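Local coordinates for ThiJ/PfpI family protein (Pseudomonas syringae pv. tomato, PDB 3EWN) that is of unknown function but belongs to the DJ-1/PfpI family, within the class I glutamine amidotransferase-like superfamily, at residues Q25-V30 with Y55-S60; L29-M34 with D95-A100; T35-V40 with A173-G178; K118-V123 with D166-T171. All blocks are in the same frame, centred on the assembly; numbering follows the deposited sequence.

Contacts 1 and 4 are parallel strand pairs in one central sheet, their centres about 16 Å apart: 25-29 beside 53-58 in contact 1, 119-123 beside 169-172 in contact 4. Strand 87-90 lies between the two pairs. Contact 2 takes up the chain where strand 25-29 ends and ties the loop to helix 95-100. Contact 3, centred about 13 Å from contact 2, begins in the next residues, on helix 36-46, and closes a long loop on the turn before helix 177-189; contact 4 is nested within that loop. Val123 of contact 4 packs on contact 3, near strand ends that in DJ-1/PfpI relatives border the active site, probably here too.

Contact 1. Residues Q25-V30 with Y55-S60; sequences QIAMLV and YIVAKS
Val30 and Ile56 meet methyl to methyl: Val30 CG1 presses on Ile56 CG2 at 3.5 Å, shorter than usual for two methyl groups. Ile56 CG2 lies anti to the backbone N, which aims that branch at Val30. The other branch of Ile56 folds back toward Met28, whose CB is 4.4 Å from Ile56 CD1; beyond CB the selenomethionine leads away toward helix 36-46. The second methyl of Val30, CG2, settles against the small Ala58 CB at 3.7 Å. On the opposite face of the sheet, Ala27 offers a shallow spot that Val57 CG2 approaches to 4.1 Å, while Leu29 swings CD1 back over Val57 O.

Strands 25-29 and 53-58 run parallel with helix 36-46 between them in sequence, a beta-alpha-beta unit of the central sheet. Helix 36-46 covers the side of Met28 and Val30, and helix 104-114 the side of Leu29 and Val57. Met28 is gripped at both backbone polar atoms: Met28 N bonds to Tyr55 O (2.7 Å) and Met28 O to Val57 N. Tyr55 N to Ile26 O and Val30 N to Val57 O complete the set.

At the outer end Gln25 bends at chi2 (-61°), bringing OE1 to the rim of the Tyr55 ring, in its plane, where Tyr55 OH donates to Gln25 OE1 over 2.6 Å; amide and ring are turned 45° apart. At the opposite end a water joins Val30 O to Lys59 N.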
loop_
_atom_site.group_PDB
_atom_site.type_symbol
_atom_site.label_atom_id
_atom_site.label_comp_id
_atom_site.label_asym_id
_atom_site.label_seq_id
_atom_site.Cartn_x
_atom_site.Cartn_y
_atom_site.Cartn_z
ATOM N N GLN A 25 19.600 -4.909 6.252
ATOM C CA GLN A 25 18.928 -6.190 6.439
ATOM C C GLN A 25 17.619 -5.790 7.102
ATOM O O GLN A 25 17.615 -5.351 8.248
ATOM C CB GLN A 25 19.731 -7.089 7.378
ATOM C CG GLN A 25 21.125 -7.421 6.873
ATOM C CD GLN A 25 21.100 -8.158 5.554
ATOM O OE1 GLN A 25 20.382 -9.146 5.397
ATOM N NE2 GLN A 25 21.891 -7.684 4.593
ATOM N N ILE A 26 16.516 -5.955 6.383
ATOM C CA ILE A 26 15.210 -5.543 6.878
ATOM C C ILE A 26 14.233 -6.702 7.011
ATOM O O ILE A 26 13.902 -7.357 6.022
ATOM C CB ILE A 26 14.613 -4.475 5.923
ATOM C CG1 ILE A 26 15.560 -3.273 5.852
ATOM C CG2 ILE A 26 13.231 -4.052 6.386
ATOM C CD1 ILE A 26 15.271 -2.307 4.714
ATOM N N ALA A 27 13.772 -6.952 8.234
ATOM C CA ALA A 27 12.822 -8.033 8.472
ATOM C C ALA A 27 11.432 -7.464 8.741
ATOM O O ALA A 27 11.246 -6.661 9.656
ATOM C CB ALA A 27 13.275 -8.887 9.657
HETATM N N MSE A 28 10.460 -7.895 7.942
HETATM C CA MSE A 28 9.085 -7.436 8.084
HETATM C C MSE A 28 8.182 -8.612 8.437
HETATM O O MSE A 28 8.007 -9.536 7.648
HETATM C CB MSE A 28 8.628 -6.779 6.779
HETATM C CG MSE A 28 9.575 -5.666 6.303
HETATM SE SE MSE A 28 9.037 -4.757 4.692
HETATM C CE MSE A 28 7.851 -3.466 5.447
ATOM N N LEU A 29 7.622 -8.572 9.640
ATOM C CA LEU A 29 6.743 -9.628 10.112
ATOM C C LEU A 29 5.400 -9.604 9.391
ATOM O O LEU A 29 4.854 -8.537 9.127
ATOM C CB LEU A 29 6.500 -9.469 11.617
ATOM C CG LEU A 29 5.508 -10.434 12.272
ATOM C CD1 LEU A 29 6.135 -11.815 12.399
ATOM C CD2 LEU A 29 5.119 -9.902 13.651
ATOM N N VAL A 30 4.889 -10.784 9.055
ATOM C CA VAL A 30 3.574 -10.897 8.431
ATOM C C VAL A 30 2.859 -12.009 9.180
ATOM O O VAL A 30 3.500 -12.911 9.709
ATOM C CB VAL A 30 3.628 -11.240 6.911
ATOM C CG1 VAL A 30 4.285 -10.102 6.152
ATOM C CG2 VAL A 30 4.351 -12.562 6.676
ATOM N N TYR A 55 13.279 -9.219 4.205
ATOM C CA TYR A 55 12.791 -10.547 4.553
ATOM C C TYR A 55 11.342 -10.448 5.026
ATOM O O TYR A 55 11.034 -9.668 5.926
ATOM C CB TYR A 55 13.648 -11.141 5.672
ATOM C CG TYR A 55 15.124 -11.181 5.351
ATOM C CD1 TYR A 55 15.671 -12.237 4.627
ATOM C CD2 TYR A 55 15.968 -10.142 5.742
ATOM C CE1 TYR A 55 17.030 -12.260 4.297
ATOM C CE2 TYR A 55 17.329 -10.155 5.416
ATOM C CZ TYR A 55 17.849 -11.216 4.694
ATOM O OH TYR A 55 19.186 -11.234 4.364
ATOM N N ILE A 56 10.457 -11.221 4.400
ATOM C CA ILE A 56 9.047 -11.247 4.784
ATOM C C ILE A 56 8.971 -12.450 5.720
ATOM O O ILE A 56 8.904 -13.594 5.275
ATOM C CB ILE A 56 8.147 -11.446 3.549
ATOM C CG1 ILE A 56 8.473 -10.376 2.502
ATOM C CG2 ILE A 56 6.678 -11.353 3.941
ATOM C CD1 ILE A 56 8.328 -8.933 3.006
ATOM N N VAL A 57 8.997 -12.173 7.022
ATOM C CA VAL A 57 9.027 -13.210 8.048
ATOM C C VAL A 57 7.703 -13.615 8.673
ATOM O O VAL A 57 6.900 -12.769 9.057
ATOM C CB VAL A 57 9.966 -12.783 9.192
ATOM C CG1 VAL A 57 10.214 -13.949 10.131
ATOM C CG2 VAL A 57 11.268 -12.259 8.622
ATOM N N ALA A 58 7.506 -14.923 8.802
ATOM C CA ALA A 58 6.293 -15.467 9.405
ATOM C C ALA A 58 6.618 -16.734 10.186
ATOM O O ALA A 58 7.730 -17.256 10.102
ATOM C CB ALA A 58 5.264 -15.771 8.325
ATOM N N LYS A 59 5.642 -17.227 10.943
ATOM C CA LYS A 59 5.821 -18.438 11.743
ATOM C C LYS A 59 6.210 -19.610 10.839
ATOM O O LYS A 59 6.959 -20.502 11.243
ATOM C CB LYS A 59 4.528 -18.749 12.504
ATOM C CG LYS A 59 4.683 -19.712 13.674
ATOM C CD LYS A 59 3.429 -19.716 14.543
ATOM C CE LYS A 59 3.609 -20.598 15.769
ATOM N NZ LYS A 59 2.432 -20.547 16.680
ATOM N N SER A 60 5.692 -19.605 9.615
ATOM C CA SER A 60 6.003 -20.643 8.639
ATOM C C SER A 60 5.982 -20.004 7.257
ATOM O O SER A 60 5.659 -18.822 7.124
ATOM C CB SER A 60 4.980 -21.777 8.708
ATOM O OG SER A 60 4.985 -22.391 9.985
HETATM O O HOH W 1 3.381 -15.299 11.306
#

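Contact 2. Residues L29-M34 with D95-A100; sequences LVYPGM and DGTLAA
Tyr31 lays one face of its ring against Ala100: the methyl CB sits over the ring centre, 3.9 Å from the Tyr31 centroid and only 12° off the normal, a CH-pi contact. The opposite face is covered by Met34 CB of its own loop, displaced toward the rim, so the ring is held between the two. With CG placed between the backbone N and carbonyl carbon (chi1 50°), the ring lies across the helix and its hydroxyl arrives at Thr97, where Tyr31 OH and Thr97 OG1 are 2.8 Å apart, probably hydrogen-bonded. The same hydroxyl is also bonded to Pro91 O, which helps fix the ring's reach. Gly96 O approaches Tyr31 CD1 obliquely at 3.4 Å.

Nearer the helix start the backbones meet without side chains between them, fastening the loop between strand 25-29 and helix 36-46 to helix 95-100. Gly33 is the third residue of a type II turn from Tyr31 to Met34, and Gly33 CA comes within 4.2 Å of Gly96 CA, as two glycines permit. Pro32 O touches Gly96 CA at 3.4 Å.

Two waters bridge the backbones here. One donates to both Pro32 O and Gly96 O; the other accepts from Gly96 N at 2.8 Å and donates to Gly33 O. These loop carbonyls are therefore satisfied through water, and Gly33 O, lying near the helix amino end, is probably stabilised by its partial positive charge.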
loop_
_atom_site.group_PDB
_atom_site.type_symbol
_atom_site.label_atom_id
_atom_site.label_comp_id
_atom_site.label_asym_id
_atom_site.label_seq_id
_atom_site.Cartn_x
_atom_site.Cartn_y
_atom_site.Cartn_z
ATOM N N LEU A 29 7.622 -8.572 9.640
ATOM C CA LEU A 29 6.743 -9.628 10.112
ATOM C C LEU A 29 5.400 -9.604 9.391
ATOM O O LEU A 29 4.854 -8.537 9.127
ATOM C CB LEU A 29 6.500 -9.469 11.617
ATOM C CG LEU A 29 5.508 -10.434 12.272
ATOM C CD1 LEU A 29 6.135 -11.815 12.399
ATOM C CD2 LEU A 29 5.119 -9.902 13.651
ATOM N N VAL A 30 4.889 -10.784 9.055
ATOM C CA VAL A 30 3.574 -10.897 8.431
ATOM C C VAL A 30 2.859 -12.009 9.180
ATOM O O VAL A 30 3.500 -12.911 9.709
ATOM C CB VAL A 30 3.628 -11.240 6.911
ATOM C CG1 VAL A 30 4.285 -10.102 6.152
ATOM C CG2 VAL A 30 4.351 -12.562 6.676
ATOM N N TYR A 31 1.535 -11.935 9.237
ATOM C CA TYR A 31 0.749 -12.934 9.946
ATOM C C TYR A 31 -0.680 -12.911 9.442
ATOM O O TYR A 31 -1.116 -11.935 8.831
ATOM C CB TYR A 31 0.790 -12.657 11.456
ATOM C CG TYR A 31 0.464 -11.228 11.842
ATOM C CD1 TYR A 31 -0.857 -10.789 11.931
ATOM C CD2 TYR A 31 1.478 -10.311 12.106
ATOM C CE1 TYR A 31 -1.159 -9.466 12.275
ATOM C CE2 TYR A 31 1.187 -8.985 12.447
ATOM C CZ TYR A 31 -0.132 -8.575 12.530
ATOM O OH TYR A 31 -0.423 -7.277 12.869
ATOM N N PRO A 32 -1.431 -13.995 9.678
ATOM C CA PRO A 32 -2.819 -14.043 9.218
ATOM C C PRO A 32 -3.636 -12.893 9.796
ATOM O O PRO A 32 -3.515 -12.573 10.975
ATOM C CB PRO A 32 -3.305 -15.400 9.727
ATOM C CG PRO A 32 -2.047 -16.232 9.743
ATOM C CD PRO A 32 -1.041 -15.263 10.318
ATOM N N GLY A 33 -4.447 -12.256 8.960
ATOM C CA GLY A 33 -5.280 -11.175 9.451
ATOM C C GLY A 33 -4.654 -9.797 9.520
ATOM O O GLY A 33 -5.295 -8.852 9.975
HETATM N N MSE A 34 -3.408 -9.666 9.086
HETATM C CA MSE A 34 -2.768 -8.356 9.110
HETATM C C MSE A 34 -3.458 -7.453 8.087
HETATM O O MSE A 34 -4.102 -7.943 7.161
HETATM C CB MSE A 34 -1.294 -8.486 8.745
HETATM C CG MSE A 34 -1.064 -8.896 7.296
HETATM SE SE MSE A 34 0.785 -8.934 6.827
HETATM C CE MSE A 34 0.630 -9.785 5.127
ATOM N N ASP A 95 -8.017 -8.562 14.966
ATOM C CA ASP A 95 -7.965 -9.859 15.636
ATOM C C ASP A 95 -6.687 -10.619 15.288
ATOM O O ASP A 95 -6.139 -11.338 16.125
ATOM C CB ASP A 95 -9.188 -10.714 15.282
ATOM C CG ASP A 95 -10.453 -10.254 15.998
ATOM O OD1 ASP A 95 -10.338 -9.546 17.019
ATOM O OD2 ASP A 95 -11.559 -10.613 15.547
ATOM N N GLY A 96 -6.214 -10.456 14.054
ATOM C CA GLY A 96 -4.996 -11.133 13.645
ATOM C C GLY A 96 -3.788 -10.607 14.396
ATOM O O GLY A 96 -2.847 -11.348 14.687
ATOM N N THR A 97 -3.823 -9.316 14.708
ATOM C CA THR A 97 -2.748 -8.647 15.430
ATOM C C THR A 97 -2.744 -9.064 16.901
ATOM O O THR A 97 -1.685 -9.238 17.506
ATOM C CB THR A 97 -2.917 -7.124 15.349
ATOM O OG1 THR A 97 -2.937 -6.723 13.972
ATOM C CG2 THR A 97 -1.777 -6.416 16.081
ATOM N N LEU A 98 -3.936 -9.207 17.476
ATOM C CA LEU A 98 -4.057 -9.620 18.867
ATOM C C LEU A 98 -3.537 -11.048 18.984
ATOM O O LEU A 98 -2.874 -11.403 19.961
ATOM C CB LEU A 98 -5.521 -9.546 19.314
ATOM C CG LEU A 98 -6.137 -8.143 19.303
ATOM C CD1 LEU A 98 -7.641 -8.237 19.519
ATOM C CD2 LEU A 98 -5.484 -7.290 20.395
ATOM N N ALA A 99 -3.844 -11.868 17.985
ATOM C CA ALA A 99 -3.388 -13.252 17.980
ATOM C C ALA A 99 -1.865 -13.281 17.901
ATOM O O ALA A 99 -1.210 -14.017 18.634
ATOM C CB ALA A 99 -3.989 -14.007 16.796
ATOM N N ALA A 100 -1.299 -12.477 17.009
ATOM C CA ALA A 100 0.152 -12.428 16.868
ATOM C C ALA A 100 0.815 -11.924 18.154
ATOM O O ALA A 100 1.856 -12.438 18.564
ATOM C CB ALA A 100 0.537 -11.534 15.694
HETATM O O HOH W 2 -2.275 -13.632 13.347
HETATM O O HOH W 3 -7.076 -8.929 11.905
#

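Contact 3. Residues T35-V40 with A173-G178; sequences TVMDLV and AGVTAG
The first turn of helix 36-46 faces the type II' turn from Gly174 to Ala177, with Asp38 CA 5.1 Å from Val175 CA. Val175, at the first corner of that turn, has the unusual positive phi of 19°, and its side chain lies at right angles across those of Met37 and Asp38. Its CG1 branch touches both, 3.6 Å from Met37 CG. The chain of Met37, a selenomethionine, first runs anti to the backbone N (chi1 -179°), which carries CG onto this valine methyl, and then bends so that CE heads for Thr176. Asp38 points OD1 at the base of the valine, 3.3 Å from Val175 CA. Asp38 OD2 takes a weak bond from Gly92 N.

Between the two backbones one water donates to both Met37 O and Val175 O, each 2.7 Å away, using both of its protons. The contact is buried and also abuts the second subunit: Met37 packs on Met37 of that subunit, and Thr176 OG1 is bonded to Ser202 O of the second subunit. Thr35 meets Asp67 and a glycerol molecule, probably from the crystallisation liquor.

Asp38 also packs on Cys124, which follows strand 119-123. An acidic side chain from the first helix beside a cysteine at a strand end is consistent with the active-site pocket of DJ-1/PfpI relatives, next to the subunit interface.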
loop_
_atom_site.group_PDB
_atom_site.type_symbol
_atom_site.label_atom_id
_atom_site.label_comp_id
_atom_site.label_asym_id
_atom_site.label_seq_id
_atom_site.Cartn_x
_atom_site.Cartn_y
_atom_site.Cartn_z
ATOM N N THR A 35 -3.342 -6.139 8.266
ATOM C CA THR A 35 -3.921 -5.194 7.323
ATOM C C THR A 35 -2.783 -5.041 6.329
ATOM O O THR A 35 -1.738 -4.500 6.667
ATOM C CB THR A 35 -4.236 -3.838 8.000
ATOM O OG1 THR A 35 -5.210 -4.041 9.032
ATOM C CG2 THR A 35 -4.786 -2.845 6.981
ATOM N N VAL A 36 -2.975 -5.517 5.104
ATOM C CA VAL A 36 -1.895 -5.485 4.129
ATOM C C VAL A 36 -1.285 -4.118 3.823
ATOM O O VAL A 36 -0.076 -4.022 3.613
ATOM C CB VAL A 36 -2.305 -6.211 2.813
ATOM C CG1 VAL A 36 -3.214 -5.336 1.975
ATOM C CG2 VAL A 36 -1.063 -6.623 2.044
HETATM N N MSE A 37 -2.090 -3.059 3.815
HETATM C CA MSE A 37 -1.542 -1.727 3.545
HETATM C C MSE A 37 -0.490 -1.376 4.611
HETATM O O MSE A 37 0.456 -0.634 4.349
HETATM C CB MSE A 37 -2.668 -0.682 3.540
HETATM C CG MSE A 37 -2.224 0.750 3.232
HETATM SE SE MSE A 37 -1.249 1.019 1.582
HETATM C CE MSE A 37 -0.305 2.588 2.102
ATOM N N ASP A 38 -0.663 -1.916 5.815
ATOM C CA ASP A 38 0.279 -1.662 6.908
ATOM C C ASP A 38 1.669 -2.135 6.528
ATOM O O ASP A 38 2.671 -1.542 6.923
ATOM C CB ASP A 38 -0.157 -2.403 8.175
ATOM C CG ASP A 38 -1.357 -1.777 8.829
ATOM O OD1 ASP A 38 -2.036 -0.959 8.169
ATOM O OD2 ASP A 38 -1.625 -2.111 10.004
ATOM N N LEU A 39 1.714 -3.223 5.769
ATOM C CA LEU A 39 2.966 -3.809 5.320
ATOM C C LEU A 39 3.496 -3.144 4.054
ATOM O O LEU A 39 4.666 -2.771 3.981
ATOM C CB LEU A 39 2.766 -5.303 5.043
ATOM C CG LEU A 39 3.912 -6.064 4.371
ATOM C CD1 LEU A 39 5.064 -6.223 5.344
ATOM C CD2 LEU A 39 3.419 -7.425 3.914
ATOM N N VAL A 40 2.621 -2.990 3.064
ATOM C CA VAL A 40 3.000 -2.429 1.771
ATOM C C VAL A 40 3.379 -0.950 1.716
ATOM O O VAL A 40 4.222 -0.564 0.908
ATOM C CB VAL A 40 1.903 -2.738 0.727
ATOM C CG1 VAL A 40 2.204 -2.047 -0.592
ATOM C CG2 VAL A 40 1.824 -4.251 0.521
ATOM N N ALA A 173 1.509 5.784 12.875
ATOM C CA ALA A 173 0.131 5.640 13.321
ATOM C C ALA A 173 -0.664 4.685 12.434
ATOM O O ALA A 173 -0.100 3.811 11.780
ATOM C CB ALA A 173 -0.546 7.001 13.374
ATOM N N GLY A 174 -1.978 4.867 12.409
ATOM C CA GLY A 174 -2.832 3.998 11.626
ATOM C C GLY A 174 -2.552 3.863 10.139
ATOM O O GLY A 174 -2.115 4.799 9.470
ATOM N N VAL A 175 -2.820 2.659 9.645
ATOM C CA VAL A 175 -2.674 2.270 8.243
ATOM C C VAL A 175 -1.795 3.109 7.306
ATOM O O VAL A 175 -0.586 2.875 7.203
ATOM C CB VAL A 175 -4.078 2.120 7.606
ATOM C CG1 VAL A 175 -3.973 1.456 6.246
ATOM C CG2 VAL A 175 -4.982 1.303 8.541
ATOM N N THR A 176 -2.401 4.073 6.617
ATOM C CA THR A 176 -1.676 4.894 5.651
ATOM C C THR A 176 -0.475 5.660 6.189
ATOM O O THR A 176 0.371 6.110 5.416
ATOM C CB THR A 176 -2.625 5.879 4.937
ATOM O OG1 THR A 176 -3.235 6.744 5.899
ATOM C CG2 THR A 176 -3.713 5.113 4.190
ATOM N N ALA A 177 -0.388 5.807 7.508
ATOM C CA ALA A 177 0.747 6.502 8.112
ATOM C C ALA A 177 2.055 5.794 7.743
ATOM O O ALA A 177 3.138 6.380 7.810
ATOM C CB ALA A 177 0.583 6.541 9.633
ATOM N N GLY A 178 1.946 4.528 7.356
ATOM C CA GLY A 178 3.123 3.756 6.987
ATOM C C GLY A 178 3.955 4.392 5.889
ATOM O O GLY A 178 5.171 4.206 5.838
HETATM O O HOH W 4 1.066 1.816 5.325
#

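Contact 4. Residues K118-V123 with D166-T171; sequences KYITSV and DRNRIT
In the central sheet of the fold, parallel strands 119-123 and 169-172 put Ile120 beside Arg169, the two side chains pointing the same way. Ile120 CD1 lies over the centre of one guanidinium face, 3.3 Å from Arg169 CZ. At the edge, in the guanidinium plane, Arg169 NH1 donates to a lone pair of Asn168 OD1 at 2.7 Å, while NE is bonded to Leu135 O and Tyr139 adds a cation-pi contact, so the flat group is fixed in rotation. Asn168 folds CG between its backbone N and carbonyl carbon (chi1 76°), and its amide thereby serves both partners: ND2 gives a 3.0 Å bond to Lys118 O, arriving well above that carbonyl plane.

Such a strand as 119-123, inner and parallel, leads in DJ-1/PfpI relatives to the nucleophile elbow; strand 169-172 is in turn the second arm of a hairpin with 163-166, closed by the type II' turn from Asp166 to Arg169. Ile120 N bonds to Asn168 O at 2.9 Å, and Ile170 N to Ile120 O follows at 3.0 Å, but Ser122 N to Ile170 O is weak at 3.4 Å.

On the side covered by helix 177-189, Thr121 CG2 rests 4.0 Å from Ile170 CB, and Tyr119 CD1 touches Ile170 CD1 alongside. On the side of helix 126-132, Ser122 OG meets the methyl Thr171 CG2 at 3.3 Å, while Thr171 OG1 is bonded to Thr142 N.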
loop_
_atom_site.group_PDB
_atom_site.type_symbol
_atom_site.label_atom_id
_atom_site.label_comp_id
_atom_site.label_asym_id
_atom_site.label_seq_id
_atom_site.Cartn_x
_atom_site.Cartn_y
_atom_site.Cartn_z
ATOM N N LYS A 118 19.054 -2.588 14.783
ATOM C CA LYS A 118 19.472 -1.188 14.833
ATOM C C LYS A 118 18.239 -0.306 15.019
ATOM O O LYS A 118 18.267 0.685 15.754
ATOM C CB LYS A 118 20.207 -0.810 13.543
ATOM C CG LYS A 118 20.889 0.548 13.600
ATOM C CD LYS A 118 21.685 0.838 12.330
ATOM C CE LYS A 118 22.357 2.206 12.407
ATOM N NZ LYS A 118 23.129 2.542 11.175
ATOM N N TYR A 119 17.153 -0.679 14.350
ATOM C CA TYR A 119 15.897 0.054 14.446
ATOM C C TYR A 119 14.763 -0.921 14.720
ATOM O O TYR A 119 14.694 -1.985 14.110
ATOM C CB TYR A 119 15.601 0.796 13.144
ATOM C CG TYR A 119 16.606 1.867 12.787
ATOM C CD1 TYR A 119 16.550 3.133 13.376
ATOM C CD2 TYR A 119 17.611 1.617 11.855
ATOM C CE1 TYR A 119 17.473 4.121 13.040
ATOM C CE2 TYR A 119 18.537 2.598 11.511
ATOM C CZ TYR A 119 18.461 3.844 12.107
ATOM O OH TYR A 119 19.374 4.814 11.766
ATOM N N ILE A 120 13.888 -0.547 15.651
ATOM C CA ILE A 120 12.723 -1.346 16.018
ATOM C C ILE A 120 11.548 -0.489 15.567
ATOM O O ILE A 120 11.351 0.624 16.059
ATOM C CB ILE A 120 12.685 -1.582 17.538
ATOM C CG1 ILE A 120 13.873 -2.466 17.934
ATOM C CG2 ILE A 120 11.359 -2.213 17.946
ATOM C CD1 ILE A 120 14.003 -2.703 19.425
ATOM N N THR A 121 10.768 -1.005 14.629
ATOM C CA THR A 121 9.677 -0.224 14.068
ATOM C C THR A 121 8.366 -0.971 13.901
ATOM O O THR A 121 8.313 -2.196 13.970
ATOM C CB THR A 121 10.080 0.309 12.686
ATOM O OG1 THR A 121 10.194 -0.794 11.777
ATOM C CG2 THR A 121 11.431 1.023 12.757
ATOM N N SER A 122 7.308 -0.208 13.659
ATOM C CA SER A 122 5.985 -0.774 13.444
ATOM C C SER A 122 5.080 0.311 12.897
ATOM O O SER A 122 5.409 1.498 12.942
ATOM C CB SER A 122 5.393 -1.310 14.755
ATOM O OG SER A 122 5.055 -0.256 15.648
ATOM N N VAL A 123 3.948 -0.111 12.357
ATOM C CA VAL A 123 2.955 0.807 11.830
ATOM C C VAL A 123 1.596 0.338 12.341
ATOM O O VAL A 123 1.367 -0.861 12.501
ATOM C CB VAL A 123 2.959 0.808 10.274
ATOM C CG1 VAL A 123 1.682 1.444 9.732
ATOM C CG2 VAL A 123 4.171 1.568 9.770
ATOM N N ASP A 166 11.744 7.643 19.145
ATOM C CA ASP A 166 12.318 7.746 20.479
ATOM C C ASP A 166 13.536 6.837 20.419
ATOM O O ASP A 166 13.407 5.612 20.449
ATOM C CB ASP A 166 11.328 7.245 21.528
ATOM C CG ASP A 166 11.877 7.335 22.942
ATOM O OD1 ASP A 166 13.061 7.701 23.111
ATOM O OD2 ASP A 166 11.121 7.032 23.885
ATOM N N ARG A 167 14.715 7.441 20.332
ATOM C CA ARG A 167 15.943 6.679 20.227
ATOM C C ARG A 167 15.844 5.805 18.974
ATOM O O ARG A 167 15.608 6.325 17.882
ATOM C CB ARG A 167 16.154 5.853 21.501
ATOM C CG ARG A 167 16.663 6.709 22.671
ATOM C CD ARG A 167 16.394 6.052 24.016
ATOM N NE ARG A 167 14.985 6.157 24.386
ATOM C CZ ARG A 167 14.431 5.512 25.403
ATOM N NH1 ARG A 167 13.139 5.673 25.663
ATOM N NH2 ARG A 167 15.166 4.697 26.155
ATOM N N ASN A 168 16.002 4.493 19.105
ATOM C CA ASN A 168 15.928 3.647 17.922
ATOM C C ASN A 168 14.563 2.991 17.713
ATOM O O ASN A 168 14.446 2.005 16.991
ATOM C CB ASN A 168 17.038 2.594 17.961
ATOM C CG ASN A 168 16.741 1.473 18.923
ATOM O OD1 ASN A 168 16.178 1.690 19.996
ATOM N ND2 ASN A 168 17.131 0.260 18.547
ATOM N N ARG A 169 13.538 3.547 18.352
ATOM C CA ARG A 169 12.170 3.055 18.202
ATOM C C ARG A 169 11.434 4.062 17.331
ATOM O O ARG A 169 11.316 5.229 17.699
ATOM C CB ARG A 169 11.457 2.972 19.558
ATOM C CG ARG A 169 11.484 1.606 20.231
ATOM C CD ARG A 169 12.897 1.161 20.584
ATOM N NE ARG A 169 12.863 0.034 21.513
ATOM C CZ ARG A 169 13.940 -0.598 21.968
ATOM N NH1 ARG A 169 15.149 -0.219 21.576
ATOM N NH2 ARG A 169 13.808 -1.597 22.830
ATOM N N ILE A 170 10.949 3.619 16.176
ATOM C CA ILE A 170 10.215 4.508 15.284
ATOM C C ILE A 170 8.894 3.837 14.933
ATOM O O ILE A 170 8.869 2.742 14.370
ATOM C CB ILE A 170 11.027 4.806 14.006
ATOM C CG1 ILE A 170 12.388 5.393 14.400
ATOM C CG2 ILE A 170 10.254 5.784 13.118
ATOM C CD1 ILE A 170 13.320 5.693 13.246
ATOM N N THR A 171 7.793 4.493 15.286
ATOM C CA THR A 171 6.474 3.936 15.028
ATOM C C THR A 171 5.574 4.878 14.239
ATOM O O THR A 171 5.645 6.099 14.383
ATOM C CB THR A 171 5.764 3.560 16.357
ATOM O OG1 THR A 171 5.786 4.682 17.253
ATOM C CG2 THR A 171 6.453 2.377 17.018
#